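PDB 3SEE: hypothetical sugar binding protein from Bacteroides thetaiotaomicron, which is of unknown function but has a galactose-binding-like beta-sandwich fold and probably binds sugar. Local coordinates for residues Asn27-Thr32 with Lys114-Glu119; Trp36-Asn41 with Thr47-Glu52; Asn40-Gly45 with Lys72-Tyr77; Lys78-Gln83 with Ser110-Gln115; Val201-Gln206 with Val212-Val217. All blocks are in the same frame, centred on the assembly; numbering follows the deposited sequence. Where two conformers were deposited one is given.

Contact 1: residues Asn27-Thr32 with Lys114-Glu119; sequences NPSKAT and KQTNEE
Pro28 and Ser29 lie against Thr116 and Asn117, where a short 3-10 turn meets the loop leaving strand 108-115. Asn27 comes first and reaches the other segment through water. Its OD1 accepts the backbone N-H of Ser29 at 2.8 Å, in the carbonyl plane and on a lone pair. This is an Asx turn, and it probably limits the turning of the Asn27 amide. Water 1 sits 2.8 Å from both Asn27 OD1 and Thr116 O. At Pro28 the backbone is what touches: Pro28 O is 3.8 Å from the methyl CG2 of Thr116. That methyl lies anti to its own backbone N and also packs on Ser29 CA. The Thr116 hydroxyl is engaged elsewhere, with Asp198. Ser29 OG hydrogen-bonds to Asn117 OD1. The modelled 2.5 Å is very short and Ser29 has two conformers, so this length is doubtful. Ser29 O takes a bond from water 2, which in turn accepts from Asn117 ND2. The Asn117 amide is thus engaged at both its oxygen and its nitrogen. Among the neighbouring strands, Pro28 rests on Phe37 and Met39 of strand 36-40, Phe80 of strand 79-85 and Tyr200 of strand 199-204, while Arg84 bonds to Ser29 O and Ala31 O.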
# COMPACT_ATOMS: atom_id res chain seq x y z
N ASN A 27 3.49 14.54 -0.00
CA ASN A 27 4.56 13.53 0.02
C ASN A 27 4.49 12.84 1.37
O ASN A 27 4.32 13.52 2.40
CB ASN A 27 5.94 14.18 -0.19
CG ASN A 27 7.06 13.17 -0.39
OD1 ASN A 27 7.41 12.44 0.54
ND2 ASN A 27 7.65 13.15 -1.58
N PRO A 28 4.64 11.50 1.39
CA PRO A 28 4.63 10.77 2.66
C PRO A 28 5.63 11.29 3.69
O PRO A 28 5.43 11.13 4.88
CB PRO A 28 4.94 9.33 2.23
CG PRO A 28 4.37 9.25 0.86
CD PRO A 28 4.69 10.57 0.24
N SER A 29 6.73 11.91 3.25
CA SER A 29 7.72 12.45 4.19
C SER A 29 7.13 13.51 5.12
O SER A 29 7.67 13.73 6.21
CB SER A 29 8.93 13.04 3.46
OG SER A 29 9.61 12.04 2.71
N LYS A 30 6.02 14.11 4.72
CA LYS A 30 5.35 15.13 5.54
C LYS A 30 4.22 14.58 6.38
O LYS A 30 3.64 15.32 7.15
CB LYS A 30 4.79 16.22 4.62
CG LYS A 30 5.84 16.94 3.79
CD LYS A 30 5.14 17.81 2.73
CE LYS A 30 6.07 18.41 1.72
NZ LYS A 30 6.93 19.39 2.40
N ALA A 31 3.92 13.29 6.25
CA ALA A 31 2.82 12.72 7.00
C ALA A 31 3.18 12.52 8.47
O ALA A 31 4.29 12.13 8.79
CB ALA A 31 2.42 11.38 6.41
N THR A 32 2.23 12.79 9.35
CA THR A 32 2.35 12.46 10.77
C THR A 32 2.17 10.96 10.92
O THR A 32 1.21 10.38 10.42
CB THR A 32 1.25 13.18 11.57
OG1 THR A 32 1.33 14.58 11.30
CG2 THR A 32 1.39 12.89 13.06
N LYS A 114 6.83 0.88 1.88
CA LYS A 114 7.98 1.59 1.32
C LYS A 114 8.68 2.44 2.37
O LYS A 114 8.07 3.00 3.26
CB LYS A 114 7.53 2.48 0.13
CG LYS A 114 8.67 3.04 -0.69
CD LYS A 114 8.16 3.80 -1.90
CE LYS A 114 9.27 4.28 -2.81
NZ LYS A 114 10.12 5.32 -2.17
N GLN A 115 9.98 2.60 2.18
CA GLN A 115 10.78 3.54 2.95
C GLN A 115 10.29 4.98 2.77
O GLN A 115 10.09 5.43 1.65
CB GLN A 115 12.22 3.40 2.51
CG GLN A 115 13.20 4.32 3.27
CD GLN A 115 14.65 3.94 3.04
OE1 GLN A 115 14.94 2.77 2.76
NE2 GLN A 115 15.57 4.90 3.21
N THR A 116 10.15 5.72 3.87
CA THR A 116 9.63 7.08 3.79
C THR A 116 10.63 8.06 3.17
O THR A 116 10.27 8.79 2.23
CB THR A 116 9.20 7.58 5.16
OG1 THR A 116 8.31 6.62 5.73
CG2 THR A 116 8.52 8.94 5.08
N ASN A 117 11.84 8.08 3.72
CA ASN A 117 12.85 9.06 3.34
C ASN A 117 14.03 8.36 2.68
O ASN A 117 14.84 7.74 3.36
CB ASN A 117 13.28 9.89 4.56
CG ASN A 117 12.24 10.91 4.95
OD1 ASN A 117 11.64 11.53 4.07
ND2 ASN A 117 12.01 11.10 6.25
N GLU A 118 14.05 8.41 1.35
CA GLU A 118 15.02 7.70 0.52
C GLU A 118 16.23 8.55 0.24
O GLU A 118 16.14 9.77 0.14
CB GLU A 118 14.39 7.34 -0.82
CG GLU A 118 13.13 6.45 -0.70
CD GLU A 118 13.38 4.96 -0.76
OE1 GLU A 118 14.51 4.48 -0.58
OE2 GLU A 118 12.35 4.25 -0.96
N GLU A 119 17.36 7.88 0.06
CA GLU A 119 18.55 8.57 -0.43
C GLU A 119 18.58 8.48 -1.94
O GLU A 119 17.79 7.77 -2.56
CB GLU A 119 19.82 8.00 0.22
CG GLU A 119 19.84 8.15 1.74
CD GLU A 119 19.86 9.61 2.21
OE1 GLU A 119 20.68 10.37 1.66
OE2 GLU A 119 19.07 10.01 3.12
O HOH W 1 8.18 9.74 0.56
O HOH W 2 10.20 13.23 7.17

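Contact 2: residues Trp36-Asn41 with Thr47-Glu52; sequences WFIMNN and TTIAWE. With NA (sodium ion), chain B.
Ile38 and Asn40 face Ile49 and Thr47 across the two sheets of a beta-sandwich, the galactose-binding-like fold. Strand 36-40 belongs to one sheet and strand 48-53 is an outermost strand of the other. The strand segments run at 166°, nearly antiparallel, with axes 7.9 Å apart. Ile38 and Ile49 slide past each other, with Ile38 CG2 3.8 Å from Ile49 CB. Ile49 CD1 reaches back to the carbonyl oxygen of Met39. Asn40 holds CG anti to its backbone N (chi1 -175°), which carries the amide across to Thr47. Asn40 ND2 donates to Thr47 O at 2.9 Å, from well above the carbonyl plane. It also donates to water 4, which accepts from Ile49 N too. A leucine in place of Asn40 would probably leave Thr47 O without this donor and water 4 with one fewer partner. Thr47 O has a second task. It binds the sodium ion at 2.4 Å, together with Thr48 OG1 and waters 5 and 6.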
# COMPACT_ATOMS: atom_id res chain seq x y z
N TRP A 36 -3.77 7.89 9.45
CA TRP A 36 -3.92 7.74 8.01
C TRP A 36 -3.69 9.06 7.30
O TRP A 36 -4.04 10.13 7.81
CB TRP A 36 -5.32 7.22 7.67
CG TRP A 36 -5.57 5.85 8.17
CD1 TRP A 36 -6.31 5.50 9.25
CD2 TRP A 36 -5.11 4.62 7.58
NE1 TRP A 36 -6.33 4.14 9.39
CE2 TRP A 36 -5.59 3.58 8.39
CE3 TRP A 36 -4.29 4.31 6.49
CZ2 TRP A 36 -5.33 2.24 8.10
CZ3 TRP A 36 -4.04 2.99 6.21
CH2 TRP A 36 -4.55 1.97 7.03
N PHE A 37 -3.15 8.98 6.10
CA PHE A 37 -3.07 10.10 5.20
C PHE A 37 -3.60 9.74 3.83
O PHE A 37 -3.59 8.57 3.43
CB PHE A 37 -1.65 10.69 5.12
CG PHE A 37 -0.61 9.77 4.56
CD1 PHE A 37 -0.42 9.68 3.20
CD2 PHE A 37 0.21 9.03 5.38
CE1 PHE A 37 0.58 8.85 2.68
CE2 PHE A 37 1.20 8.21 4.87
CZ PHE A 37 1.39 8.14 3.51
N ILE A 38 -4.05 10.76 3.12
CA ILE A 38 -4.50 10.64 1.75
C ILE A 38 -3.44 11.19 0.83
O ILE A 38 -3.03 12.36 0.97
CB ILE A 38 -5.82 11.39 1.53
CG1 ILE A 38 -6.91 10.78 2.42
CG2 ILE A 38 -6.19 11.38 0.05
CD1 ILE A 38 -8.14 11.69 2.59
N MSE A 39 -2.93 10.36 -0.07
CA MSE A 39 -2.10 10.82 -1.19
C MSE A 39 -2.95 10.84 -2.44
O MSE A 39 -3.52 9.82 -2.83
CB MSE A 39 -0.89 9.90 -1.41
CG MSE A 39 0.37 10.40 -0.71
SE MSE A 39 1.23 11.89 -1.57
CE MSE A 39 2.08 10.87 -2.92
N ASN A 40 -3.07 12.02 -3.05
CA ASN A 40 -3.73 12.15 -4.34
C ASN A 40 -3.03 13.25 -5.10
O ASN A 40 -3.43 14.43 -5.06
CB ASN A 40 -5.23 12.43 -4.19
CG ASN A 40 -5.95 12.47 -5.49
OD1 ASN A 40 -5.34 12.35 -6.57
ND2 ASN A 40 -7.27 12.65 -5.41
N ASN A 41 -1.96 12.87 -5.78
CA ASN A 41 -1.22 13.73 -6.67
C ASN A 41 -1.56 13.46 -8.12
O ASN A 41 -0.91 14.00 -9.00
CB ASN A 41 0.30 13.66 -6.42
CG ASN A 41 0.72 14.25 -5.10
OD1 ASN A 41 0.01 15.06 -4.49
ND2 ASN A 41 1.92 13.85 -4.66
N THR A 47 -9.19 10.98 -9.48
CA THR A 47 -9.66 10.11 -8.42
C THR A 47 -10.05 10.93 -7.20
O THR A 47 -9.61 12.08 -7.03
CB THR A 47 -8.61 8.99 -8.10
OG1 THR A 47 -9.11 8.14 -7.05
CG2 THR A 47 -7.27 9.56 -7.71
N THR A 48 -10.89 10.35 -6.37
CA THR A 48 -11.22 10.93 -5.07
C THR A 48 -11.06 9.85 -4.03
O THR A 48 -11.63 8.76 -4.17
CB THR A 48 -12.66 11.45 -5.05
OG1 THR A 48 -12.76 12.49 -6.04
CG2 THR A 48 -13.07 11.99 -3.68
N ILE A 49 -10.27 10.14 -3.00
CA ILE A 49 -10.09 9.24 -1.87
C ILE A 49 -10.66 9.96 -0.65
O ILE A 49 -10.20 11.06 -0.33
CB ILE A 49 -8.59 8.91 -1.67
CG1 ILE A 49 -8.03 8.20 -2.90
CG2 ILE A 49 -8.39 8.05 -0.42
CD1 ILE A 49 -6.54 7.90 -2.88
N ALA A 50 -11.62 9.34 0.02
CA ALA A 50 -12.33 10.00 1.09
C ALA A 50 -12.88 9.01 2.09
O ALA A 50 -13.19 7.86 1.76
CB ALA A 50 -13.49 10.88 0.55
N TRP A 51 -13.06 9.50 3.32
CA TRP A 51 -13.70 8.76 4.40
C TRP A 51 -15.20 8.71 4.19
O TRP A 51 -15.79 9.64 3.65
CB TRP A 51 -13.38 9.46 5.71
CG TRP A 51 -13.89 8.82 6.94
CD1 TRP A 51 -13.29 7.84 7.66
CD2 TRP A 51 -15.07 9.19 7.67
NE1 TRP A 51 -14.04 7.53 8.76
CE2 TRP A 51 -15.13 8.36 8.80
CE3 TRP A 51 -16.08 10.13 7.47
CZ2 TRP A 51 -16.15 8.47 9.75
CZ3 TRP A 51 -17.10 10.23 8.42
CH2 TRP A 51 -17.12 9.41 9.53
N GLU A 52 -15.82 7.63 4.62
CA GLU A 52 -17.26 7.47 4.52
C GLU A 52 -17.79 6.60 5.65
O GLU A 52 -17.09 5.75 6.19
CB GLU A 52 -17.63 6.79 3.21
CG GLU A 52 -17.08 5.37 3.13
CD GLU A 52 -17.50 4.60 1.90
OE1 GLU A 52 -18.38 5.03 1.15
OE2 GLU A 52 -16.96 3.49 1.73
NA NA B . -11.15 13.88 -7.10
O HOH W 3 -7.10 13.26 -8.63
O HOH W 4 -9.05 12.84 -3.11
O HOH W 5 -12.19 12.79 -9.03
O HOH W 6 -12.50 15.75 -7.56

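Contact 3: residues Asn40-Gly45 with Lys72-Tyr77; sequences NNEADG and KNTSWY
Glu42 lays its carboxylate over the backbone of Thr74 and Ser75, joining the loop after strand 36-40 to the loop before strand 79-85. The chain of Glu42 bends at chi2 (-78°), which turns the carboxylate across Thr74. Its OE2 lies 3.6 Å from Thr74 CB, while CG packs near the methyl CG2. OE2 then accepts the backbone N-H of Ser75 at 2.8 Å. The bond is nearly straight, with an N-H...O angle of 171°, and the donor arrives almost in line with the C-O bond. The other oxygen, OE1, is 2.8 Å from water 8. Water 7 makes a second link, accepting from Asn41 ND2 and donating to Tyr77 O. An alanine at Glu42 would probably leave the Ser75 N-H without its mate and open a gap beside Thr74. Thr74 is also tied to Gln206, and the side chain of Glu42 touches Lys78. A carboxylate oxygen meets a main-chain N-H. Such a donor is likely to favour the ionised form of Glu42.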
# COMPACT_ATOMS: atom_id res chain seq x y z
N ASN A 40 -3.07 12.02 -3.05
CA ASN A 40 -3.73 12.15 -4.34
C ASN A 40 -3.03 13.25 -5.10
O ASN A 40 -3.43 14.43 -5.06
CB ASN A 40 -5.23 12.43 -4.19
CG ASN A 40 -5.95 12.47 -5.49
OD1 ASN A 40 -5.34 12.35 -6.57
ND2 ASN A 40 -7.27 12.65 -5.41
N ASN A 41 -1.96 12.87 -5.78
CA ASN A 41 -1.22 13.73 -6.67
C ASN A 41 -1.56 13.46 -8.12
O ASN A 41 -0.91 14.00 -9.00
CB ASN A 41 0.30 13.66 -6.42
CG ASN A 41 0.72 14.25 -5.10
OD1 ASN A 41 0.01 15.06 -4.49
ND2 ASN A 41 1.92 13.85 -4.66
N GLU A 42 -2.57 12.65 -8.39
CA GLU A 42 -3.12 12.58 -9.74
C GLU A 42 -3.74 13.92 -10.08
O GLU A 42 -4.14 14.68 -9.20
CB GLU A 42 -4.15 11.45 -9.86
CG GLU A 42 -3.57 10.04 -9.75
CD GLU A 42 -2.90 9.57 -11.01
OE1 GLU A 42 -3.33 9.97 -12.11
OE2 GLU A 42 -2.02 8.70 -10.92
N ALA A 43 -3.86 14.20 -11.37
CA ALA A 43 -4.48 15.42 -11.85
C ALA A 43 -5.86 15.60 -11.23
O ALA A 43 -6.60 14.62 -11.01
CB ALA A 43 -4.60 15.36 -13.36
N ASP A 44 -6.22 16.85 -11.01
CA ASP A 44 -7.55 17.19 -10.54
C ASP A 44 -8.59 16.46 -11.37
O ASP A 44 -8.58 16.53 -12.59
CB ASP A 44 -7.74 18.71 -10.63
CG ASP A 44 -9.13 19.13 -10.24
OD1 ASP A 44 -10.01 19.15 -11.14
OD2 ASP A 44 -9.34 19.42 -9.04
N GLY A 45 -9.51 15.79 -10.69
CA GLY A 45 -10.62 15.09 -11.31
C GLY A 45 -10.42 13.63 -11.60
O GLY A 45 -11.38 12.93 -11.93
N LYS A 72 -7.14 6.74 -17.27
CA LYS A 72 -6.01 5.82 -17.28
C LYS A 72 -5.89 5.25 -15.85
O LYS A 72 -6.33 5.92 -14.91
CB LYS A 72 -4.74 6.60 -17.62
CG LYS A 72 -4.73 7.23 -19.01
CD LYS A 72 -3.31 7.52 -19.46
N ASN A 73 -5.25 4.11 -15.69
CA ASN A 73 -4.97 3.64 -14.34
C ASN A 73 -4.15 4.67 -13.58
O ASN A 73 -3.35 5.41 -14.17
CB ASN A 73 -4.20 2.31 -14.37
CG ASN A 73 -5.01 1.17 -14.95
OD1 ASN A 73 -6.23 1.22 -15.11
ND2 ASN A 73 -4.30 0.08 -15.27
N THR A 74 -4.32 4.71 -12.27
CA THR A 74 -3.56 5.66 -11.47
C THR A 74 -2.19 5.11 -11.10
O THR A 74 -1.96 3.90 -11.04
CB THR A 74 -4.38 6.11 -10.24
OG1 THR A 74 -4.68 4.99 -9.39
CG2 THR A 74 -5.68 6.79 -10.62
N SER A 75 -1.29 6.04 -10.81
CA SER A 75 0.12 5.74 -10.56
C SER A 75 0.37 5.28 -9.14
O SER A 75 -0.15 5.87 -8.20
CB SER A 75 0.92 7.02 -10.76
OG SER A 75 2.24 6.88 -10.26
N TRP A 76 1.23 4.28 -8.97
CA TRP A 76 1.52 3.72 -7.66
C TRP A 76 2.03 4.74 -6.67
O TRP A 76 1.85 4.57 -5.46
CB TRP A 76 2.51 2.55 -7.78
CG TRP A 76 3.89 2.90 -8.20
CD1 TRP A 76 4.38 2.90 -9.47
CD2 TRP A 76 4.99 3.29 -7.36
NE1 TRP A 76 5.71 3.25 -9.47
CE2 TRP A 76 6.11 3.47 -8.18
CE3 TRP A 76 5.15 3.44 -5.98
CZ2 TRP A 76 7.34 3.88 -7.69
CZ3 TRP A 76 6.38 3.84 -5.48
CH2 TRP A 76 7.46 4.06 -6.34
N TYR A 77 2.71 5.78 -7.16
CA TYR A 77 3.33 6.77 -6.29
C TYR A 77 2.51 8.06 -6.16
O TYR A 77 2.95 8.99 -5.49
CB TYR A 77 4.78 7.07 -6.72
CG TYR A 77 4.92 7.64 -8.11
CD1 TYR A 77 4.89 9.01 -8.35
CD2 TYR A 77 5.11 6.81 -9.19
CE1 TYR A 77 5.03 9.52 -9.65
CE2 TYR A 77 5.24 7.31 -10.48
CZ TYR A 77 5.20 8.66 -10.71
OH TYR A 77 5.35 9.17 -12.00
O HOH W 7 3.39 11.78 -6.04
O HOH W 8 -4.22 8.47 -14.27

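Contact 4: residues Lys78-Gln83 with Ser110-Gln115; sequences KAFLGQ and SVYIKQ
Aromatic contact comes first: the ring of Tyr112 turns its edge to the face of Phe80. The ring centroids are 5.9 Å apart. The planes stand at 63°, an edge-to-face (T-shaped) pair; the side chains themselves cross at about a right angle. The hydroxyl leads. Tyr112 OH sits over one face of Phe80, offset toward the rim, and is 3.4 Å from Phe80 CE1. The strands are not neighbours. In the six-stranded sheet of the sandwich, strand 199-204 runs between strands 79-85 and 108-115, so the rings reach toward each other over it. Both touch Ala202, whose small side chain lies below them. The adjacent Leu81 meets Ile214 of the other sheet, so Phe80 lies on the face turned away from the sandwich interior. The polar end of the pair is the Tyr112 hydroxyl. It is hydrogen-bonded to Trp76 O, a bond that probably steadies the hydroxyl where it lies over the Phe80 ring. Apolar packing adds to the pair: Phe37 and Met39 of strand 36-40 and Leu204 of strand 199-204 also pack on Phe80. A CB on Gly82 would be crowded by Phe80 CE2.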
# COMPACT_ATOMS: atom_id res chain seq x y z
N LYS A 78 1.35 8.11 -6.80
CA LYS A 78 0.52 9.33 -6.78
C LYS A 78 -0.75 9.23 -5.95
O LYS A 78 -1.13 10.22 -5.35
CB LYS A 78 0.15 9.78 -8.18
CG LYS A 78 1.33 10.16 -9.05
CD LYS A 78 0.85 10.74 -10.38
CE LYS A 78 2.00 10.92 -11.32
NZ LYS A 78 1.49 11.48 -12.62
N ALA A 79 -1.44 8.08 -5.96
CA ALA A 79 -2.78 8.01 -5.35
C ALA A 79 -2.90 6.75 -4.49
O ALA A 79 -2.92 5.62 -5.01
CB ALA A 79 -3.86 8.03 -6.42
N PHE A 80 -3.02 6.94 -3.18
CA PHE A 80 -3.13 5.82 -2.27
C PHE A 80 -3.55 6.31 -0.89
O PHE A 80 -3.42 7.49 -0.57
CB PHE A 80 -1.83 4.99 -2.19
CG PHE A 80 -0.60 5.76 -1.85
CD1 PHE A 80 0.20 6.31 -2.84
CD2 PHE A 80 -0.17 5.84 -0.54
CE1 PHE A 80 1.38 6.97 -2.51
CE2 PHE A 80 1.01 6.50 -0.22
CZ PHE A 80 1.78 7.05 -1.20
N LEU A 81 -4.05 5.36 -0.08
CA LEU A 81 -4.25 5.53 1.34
C LEU A 81 -3.00 5.07 2.06
O LEU A 81 -2.54 3.96 1.80
CB LEU A 81 -5.45 4.67 1.72
CG LEU A 81 -5.75 4.57 3.22
CD1 LEU A 81 -6.22 5.91 3.79
CD2 LEU A 81 -6.75 3.44 3.49
N GLY A 82 -2.45 5.92 2.90
CA GLY A 82 -1.19 5.59 3.55
C GLY A 82 -1.19 5.70 5.06
O GLY A 82 -1.98 6.45 5.64
N GLN A 83 -0.29 4.96 5.72
CA GLN A 83 -0.01 5.20 7.13
C GLN A 83 1.46 4.97 7.39
O GLN A 83 1.98 3.89 7.12
CB GLN A 83 -0.88 4.33 8.05
CG GLN A 83 -0.61 4.65 9.52
CD GLN A 83 -1.63 4.15 10.53
OE1 GLN A 83 -1.23 3.70 11.59
NE2 GLN A 83 -2.94 4.25 10.23
N SER A 110 -4.58 -3.37 -3.87
CA SER A 110 -3.14 -3.53 -3.85
C SER A 110 -2.51 -2.91 -2.63
O SER A 110 -3.07 -2.03 -1.99
CB SER A 110 -2.56 -2.89 -5.10
OG SER A 110 -3.23 -3.35 -6.28
N VAL A 111 -1.29 -3.36 -2.36
CA VAL A 111 -0.51 -2.99 -1.18
C VAL A 111 0.96 -2.87 -1.55
O VAL A 111 1.46 -3.70 -2.32
CB VAL A 111 -0.56 -4.16 -0.16
CG1 VAL A 111 0.35 -3.88 1.04
CG2 VAL A 111 -1.98 -4.42 0.25
N TYR A 112 1.69 -1.96 -0.93
CA TYR A 112 3.14 -2.04 -0.82
C TYR A 112 3.54 -1.36 0.50
O TYR A 112 2.74 -0.64 1.10
CB TYR A 112 3.88 -1.47 -2.04
CG TYR A 112 3.68 -0.00 -2.34
CD1 TYR A 112 4.34 0.98 -1.61
CD2 TYR A 112 2.80 0.41 -3.33
CE1 TYR A 112 4.16 2.32 -1.88
CE2 TYR A 112 2.60 1.76 -3.60
CZ TYR A 112 3.29 2.71 -2.87
OH TYR A 112 3.12 4.06 -3.11
N ILE A 113 4.79 -1.57 0.92
CA ILE A 113 5.30 -0.98 2.15
C ILE A 113 6.69 -0.45 1.82
O ILE A 113 7.60 -1.21 1.48
CB ILE A 113 5.35 -2.00 3.32
CG1 ILE A 113 4.02 -2.75 3.47
CG2 ILE A 113 5.71 -1.25 4.63
CD1 ILE A 113 4.00 -3.79 4.63
N LYS A 114 6.83 0.88 1.88
CA LYS A 114 7.98 1.59 1.32
C LYS A 114 8.68 2.44 2.37
O LYS A 114 8.07 3.00 3.26
CB LYS A 114 7.53 2.48 0.13
CG LYS A 114 8.67 3.04 -0.69
CD LYS A 114 8.16 3.80 -1.90
CE LYS A 114 9.27 4.28 -2.81
NZ LYS A 114 10.12 5.32 -2.17
N GLN A 115 9.98 2.60 2.18
CA GLN A 115 10.78 3.54 2.95
C GLN A 115 10.29 4.98 2.77
O GLN A 115 10.09 5.43 1.65
CB GLN A 115 12.22 3.40 2.51
CG GLN A 115 13.20 4.32 3.27
CD GLN A 115 14.65 3.94 3.04
OE1 GLN A 115 14.94 2.77 2.76
NE2 GLN A 115 15.57 4.90 3.21

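Contact 5: residues Val201-Gln206 with Val212-Val217; sequences VAILGQ and VEISDV
Ile203 reaches across to Ile214 and Val217, joining one sheet of the sandwich to the other. Its CB already points toward strand 211-221, and there the side chain divides. The short branch, CG2, lies anti to the backbone N and runs alongside Ile214. Ile203 CG2 is modelled 3.4 Å from Ile214 CD1, closer than usual for two carbons. Ile214 has two conformers, so that closeness is doubtful. The same methyl is 3.9 Å from Ile214 CG1, an ordinary packing distance. The long branch leaves through CG1, which lies anti to the carbonyl carbon (chi1 -62°), and ends in CD1. Ile203 CD1 meets Val217 CG2 tip to tip at 4.2 Å. Ile214 and Val217 are three residues apart, yet both point toward strand 199-204. Asp216 between them has a positive phi of 58°, which breaks the usual alternation of the strand. Nearer the turn, Gly205 comes close to Val212. A CB on this glycine would lie only 3.2 Å from Val212 CG2. Phe98 of strand 93-102 touches both Ile203 and Val217, and Leu81 of strand 79-85 touches Ile214. No hydrogen bond links the two segments. Two strands close in sequence that pack through side chains, each in its own sheet, form a beta arch, here within the hydrophobic interior of a beta-sandwich.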
# COMPACT_ATOMS: atom_id res chain seq x y z
N VAL A 201 2.83 2.01 4.99
CA VAL A 201 1.93 1.15 4.23
C VAL A 201 1.12 1.99 3.24
O VAL A 201 0.60 3.03 3.61
CB VAL A 201 0.98 0.42 5.20
CG1 VAL A 201 -0.08 -0.38 4.44
CG2 VAL A 201 1.77 -0.47 6.17
N ALA A 202 1.02 1.52 2.01
CA ALA A 202 0.19 2.11 0.96
C ALA A 202 -0.84 1.07 0.52
O ALA A 202 -0.48 -0.07 0.21
CB ALA A 202 1.06 2.50 -0.24
N ILE A 203 -2.11 1.45 0.52
CA ILE A 203 -3.20 0.63 0.02
C ILE A 203 -3.78 1.39 -1.18
O ILE A 203 -4.07 2.61 -1.09
CB ILE A 203 -4.28 0.37 1.10
CG1 ILE A 203 -3.64 -0.40 2.27
CG2 ILE A 203 -5.48 -0.35 0.48
CD1 ILE A 203 -4.56 -0.56 3.50
N LEU A 204 -3.91 0.71 -2.32
CA LEU A 204 -4.24 1.32 -3.60
C LEU A 204 -5.28 0.54 -4.32
O LEU A 204 -5.39 -0.68 -4.16
CB LEU A 204 -3.06 1.25 -4.56
CG LEU A 204 -1.74 1.73 -4.00
CD1 LEU A 204 -0.90 0.58 -3.45
CD2 LEU A 204 -0.97 2.51 -5.06
N GLY A 205 -6.02 1.23 -5.19
CA GLY A 205 -6.89 0.59 -6.18
C GLY A 205 -6.74 1.38 -7.46
O GLY A 205 -7.31 2.45 -7.60
N GLN A 206 -5.87 0.92 -8.34
CA GLN A 206 -5.39 1.72 -9.46
C GLN A 206 -6.24 1.65 -10.71
O GLN A 206 -6.10 2.48 -11.59
CB GLN A 206 -3.98 1.30 -9.83
CG GLN A 206 -2.95 1.54 -8.74
CD GLN A 206 -1.65 0.84 -9.04
OE1 GLN A 206 -1.52 -0.35 -8.76
NE2 GLN A 206 -0.71 1.54 -9.68
N VAL A 212 -13.12 1.18 -4.97
CA VAL A 212 -12.77 0.22 -3.92
C VAL A 212 -12.92 0.90 -2.56
O VAL A 212 -12.45 2.03 -2.38
CB VAL A 212 -11.32 -0.31 -4.12
CG1 VAL A 212 -10.90 -1.26 -3.02
CG2 VAL A 212 -11.17 -0.99 -5.50
N GLU A 213 -13.53 0.21 -1.63
CA GLU A 213 -13.66 0.66 -0.24
C GLU A 213 -12.84 -0.25 0.66
O GLU A 213 -12.76 -1.46 0.42
CB GLU A 213 -15.12 0.65 0.15
CG GLU A 213 -15.96 1.59 -0.69
CD GLU A 213 -17.43 1.30 -0.55
OE1 GLU A 213 -18.07 1.85 0.35
OE2 GLU A 213 -17.96 0.50 -1.36
N ILE A 214 -12.22 0.36 1.67
CA ILE A 214 -11.25 -0.30 2.53
C ILE A 214 -11.64 -0.11 3.98
O ILE A 214 -11.96 1.02 4.40
CB ILE A 214 -9.86 0.35 2.30
CG1 ILE A 214 -9.34 0.01 0.90
CG2 ILE A 214 -8.84 -0.09 3.38
CD1 ILE A 214 -8.58 1.13 0.29
N SER A 215 -11.61 -1.18 4.76
CA SER A 215 -11.87 -1.07 6.18
C SER A 215 -11.12 -2.13 6.99
O SER A 215 -10.70 -3.14 6.44
CB SER A 215 -13.38 -1.14 6.47
OG SER A 215 -13.65 -0.72 7.80
N ASP A 216 -10.93 -1.88 8.29
CA ASP A 216 -10.45 -2.86 9.28
C ASP A 216 -9.08 -3.43 8.91
O ASP A 216 -8.92 -4.60 8.54
CB ASP A 216 -11.46 -3.95 9.52
CG ASP A 216 -11.06 -4.85 10.67
OD1 ASP A 216 -10.35 -4.34 11.58
OD2 ASP A 216 -11.46 -6.04 10.62
N VAL A 217 -8.08 -2.59 9.04
CA VAL A 217 -6.72 -2.90 8.63
C VAL A 217 -5.86 -3.33 9.80
O VAL A 217 -5.82 -2.66 10.84
CB VAL A 217 -6.07 -1.67 7.97
CG1 VAL A 217 -4.68 -2.03 7.44
CG2 VAL A 217 -6.98 -1.06 6.88

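Overall arrangement
All five contacts lie in one beta-sandwich domain. Contacts 2 and 5 each join the six-stranded mixed sheet to the eight-stranded antiparallel sheet, and their centres are about 10 Å apart. Contact 4 stays within the six-stranded sheet, its centre about 9 Å from that of contact 5. Strands 36-40, 79-85, 199-204 and 108-115 lie side by side there, so contacts 2, 4 and 5 each have at least one strand in this sheet. Contact 1 shares Lys114 and Gln115 with contact 4. Contact 3 shares Asn40 and Asn41 with contact 2. Along the chain, contacts 2 and 3 are nested inside the loop closed by contact 1, contact 4 follows them, and contact 5 comes last. Early and late parts of the chain are thus tied into one domain.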